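Local coordinates for protein DNA polymerase III beta subunit (Streptococcus pyogenes, PDB 2AVT) that probably forms a ring-shaped dimer that encircles DNA and slides along it, tethering the replicative polymerase to its template, at residues H183-R188 with R254-E259. Residues are numbered along the deposited sequence; the frame is centred on the assembly and turned at random.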
loop_
_atom_site.group_PDB
_atom_site.type_symbol
_atom_site.label_atom_id
_atom_site.label_comp_id
_atom_site.label_asym_id
_atom_site.label_seq_id
_atom_site.Cartn_x
_atom_site.Cartn_y
_atom_site.Cartn_z
ATOM N N HIS A 183 7.139 -28.323 -9.007
ATOM C CA HIS A 183 6.498 -27.783 -10.195
ATOM C C HIS A 183 7.623 -27.059 -10.933
ATOM O O HIS A 183 7.756 -27.151 -12.155
ATOM C CB HIS A 183 5.398 -26.792 -9.813
ATOM C CG HIS A 183 4.166 -27.438 -9.251
ATOM N ND1 HIS A 183 3.379 -28.296 -9.988
ATOM C CD2 HIS A 183 3.594 -27.357 -8.027
ATOM C CE1 HIS A 183 2.376 -28.719 -9.240
ATOM N NE2 HIS A 183 2.481 -28.168 -8.046
ATOM N N ARG A 184 8.432 -26.356 -10.144
ATOM C CA ARG A 184 9.571 -25.584 -10.611
ATOM C C ARG A 184 10.647 -25.655 -9.527
ATOM O O ARG A 184 10.355 -25.927 -8.369
ATOM C CB ARG A 184 9.143 -24.140 -10.901
ATOM C CG ARG A 184 8.653 -23.352 -9.709
ATOM C CD ARG A 184 7.712 -22.297 -10.264
ATOM N NE ARG A 184 7.648 -21.054 -9.498
ATOM C CZ ARG A 184 7.508 -20.987 -8.182
ATOM N NH1 ARG A 184 7.426 -22.095 -7.463
ATOM N NH2 ARG A 184 7.423 -19.801 -7.595
ATOM N N MET A 185 11.884 -25.384 -9.918
ATOM C CA MET A 185 13.020 -25.485 -9.017
ATOM C C MET A 185 14.091 -24.470 -9.366
ATOM O O MET A 185 14.217 -24.080 -10.520
ATOM C CB MET A 185 13.584 -26.904 -9.127
ATOM C CG MET A 185 14.898 -27.130 -8.418
ATOM S SD MET A 185 15.495 -28.808 -8.757
ATOM C CE MET A 185 16.234 -28.554 -10.321
ATOM N N SER A 186 14.857 -24.067 -8.359
ATOM C CA SER A 186 15.935 -23.104 -8.526
ATOM C C SER A 186 17.136 -23.580 -7.720
ATOM O O SER A 186 17.002 -23.941 -6.539
ATOM C CB SER A 186 15.498 -21.730 -8.026
ATOM O OG SER A 186 16.471 -20.761 -8.360
ATOM N N GLN A 187 18.306 -23.584 -8.360
ATOM C CA GLN A 187 19.544 -24.039 -7.721
ATOM C C GLN A 187 20.765 -23.137 -7.945
ATOM O O GLN A 187 21.018 -22.658 -9.052
ATOM C CB GLN A 187 19.888 -25.442 -8.211
ATOM C CG GLN A 187 21.207 -25.981 -7.682
ATOM C CD GLN A 187 21.714 -27.155 -8.501
ATOM O OE1 GLN A 187 22.186 -26.989 -9.633
ATOM N NE2 GLN A 187 21.602 -28.343 -7.943
ATOM N N ARG A 188 21.531 -22.941 -6.877
ATOM C CA ARG A 188 22.733 -22.122 -6.930
ATOM C C ARG A 188 23.900 -22.926 -6.359
ATOM O O ARG A 188 23.840 -23.402 -5.227
ATOM C CB ARG A 188 22.542 -20.834 -6.117
ATOM C CG ARG A 188 23.732 -19.868 -6.145
ATOM C CD ARG A 188 23.953 -19.262 -7.538
ATOM N NE ARG A 188 25.166 -18.441 -7.601
ATOM C CZ ARG A 188 25.304 -17.251 -7.024
ATOM N NH1 ARG A 188 24.304 -16.718 -6.335
ATOM N NH2 ARG A 188 26.455 -16.597 -7.121
ATOM N N ARG A 254 18.919 -35.530 -8.651
ATOM C CA ARG A 254 18.365 -36.496 -9.591
ATOM C C ARG A 254 17.356 -35.881 -10.554
ATOM O O ARG A 254 16.781 -36.584 -11.383
ATOM C CB ARG A 254 17.716 -37.646 -8.824
ATOM N N LEU A 255 17.147 -34.571 -10.450
ATOM C CA LEU A 255 16.199 -33.878 -11.318
ATOM C C LEU A 255 16.880 -33.063 -12.412
ATOM O O LEU A 255 16.235 -32.647 -13.373
ATOM C CB LEU A 255 15.293 -32.956 -10.492
ATOM C CG LEU A 255 14.245 -33.619 -9.593
ATOM C CD1 LEU A 255 13.482 -32.556 -8.822
ATOM C CD2 LEU A 255 13.289 -34.442 -10.443
ATOM N N LEU A 256 18.180 -32.826 -12.264
ATOM C CA LEU A 256 18.913 -32.053 -13.260
ATOM C C LEU A 256 18.894 -32.777 -14.604
ATOM O O LEU A 256 19.114 -33.987 -14.671
ATOM C CB LEU A 256 20.357 -31.828 -12.802
ATOM C CG LEU A 256 20.511 -31.019 -11.512
ATOM C CD1 LEU A 256 21.984 -30.867 -11.170
ATOM C CD2 LEU A 256 19.862 -29.658 -11.686
ATOM N N MET A 257 18.628 -32.029 -15.672
ATOM C CA MET A 257 18.562 -32.609 -17.007
ATOM C C MET A 257 19.929 -32.695 -17.675
ATOM O O MET A 257 20.680 -31.722 -17.720
ATOM C CB MET A 257 17.598 -31.801 -17.884
ATOM C CG MET A 257 18.043 -30.376 -18.176
ATOM S SD MET A 257 18.680 -30.144 -19.860
ATOM C CE MET A 257 17.156 -29.722 -20.741
ATOM N N THR A 258 20.241 -33.878 -18.193
ATOM C CA THR A 258 21.511 -34.127 -18.865
ATOM C C THR A 258 21.678 -33.204 -20.070
ATOM O O THR A 258 22.174 -32.084 -19.942
ATOM C CB THR A 258 21.593 -35.586 -19.349
ATOM O OG1 THR A 258 21.235 -36.466 -18.276
ATOM C CG2 THR A 258 23.007 -35.914 -19.817
ATOM N N GLU A 259 21.257 -33.675 -21.239
ATOM C CA GLU A 259 21.375 -32.883 -22.458
ATOM C C GLU A 259 20.104 -32.122 -22.793
ATOM O O GLU A 259 19.122 -32.161 -22.054
ATOM C CB GLU A 259 21.747 -33.776 -23.648
ATOM C CG GLU A 259 23.148 -34.381 -23.585
ATOM C CD GLU A 259 23.511 -35.151 -24.847
ATOM O OE1 GLU A 259 23.647 -34.521 -25.922
ATOM O OE2 GLU A 259 23.655 -36.390 -24.763
#
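Met185 and Leu256 meet through their methyl ends, with Met185 CE 4.0 Å from Leu256 CD2. The two side chains cross at about a right angle. Met185 runs out from its strand with CG anti to the backbone N (chi1 171°) and then bends at chi3 (82°). This bend turns CE to Leu256, while the sulfur lies near the other leucine: Met185 SD is 4.3 Å from Leu255 CD1. One methionine therefore touches two successive leucines with different atoms.

Gln187, two residues further along the strand, reaches the same leucine. Its CG is also anti to the backbone N, and the chain stays extended beyond CG. The amide end comes up to both methyls of Leu256, with OE1 of Gln187 4.1 Å from Leu256 CD2 and NE2 of Gln187 4.1 Å from Leu256 CD1. These are van der Waals contacts, and the two segments share no hydrogen bonds. The backbones stay well apart, with the CA atoms of Met185 and Leu255 9.3 Å from each other.

Met185 and Gln187 project from the same face of strand 184-191, whereas Ser186 turns to the other face, toward helix 139-149. Backbone hydrogen bonds tie Met185 to Leu371 and Gln187 to Ile369 in strand 367-372. On the other flank, Val178 of strand 174-180 touches both Met185 and Gln187. Leu255 also packs on Leu371.

The contact joins the central-domain strand to the loop leading into strand 262-267 of the C-terminal domain. Strands 184-191 and 367-372 pair antiparallel where the two domains meet in one continuous sheet. Such a sheet running across a domain boundary is characteristic of the bacterial DNA polymerase III beta subunit, a sliding ring built from repeated domains.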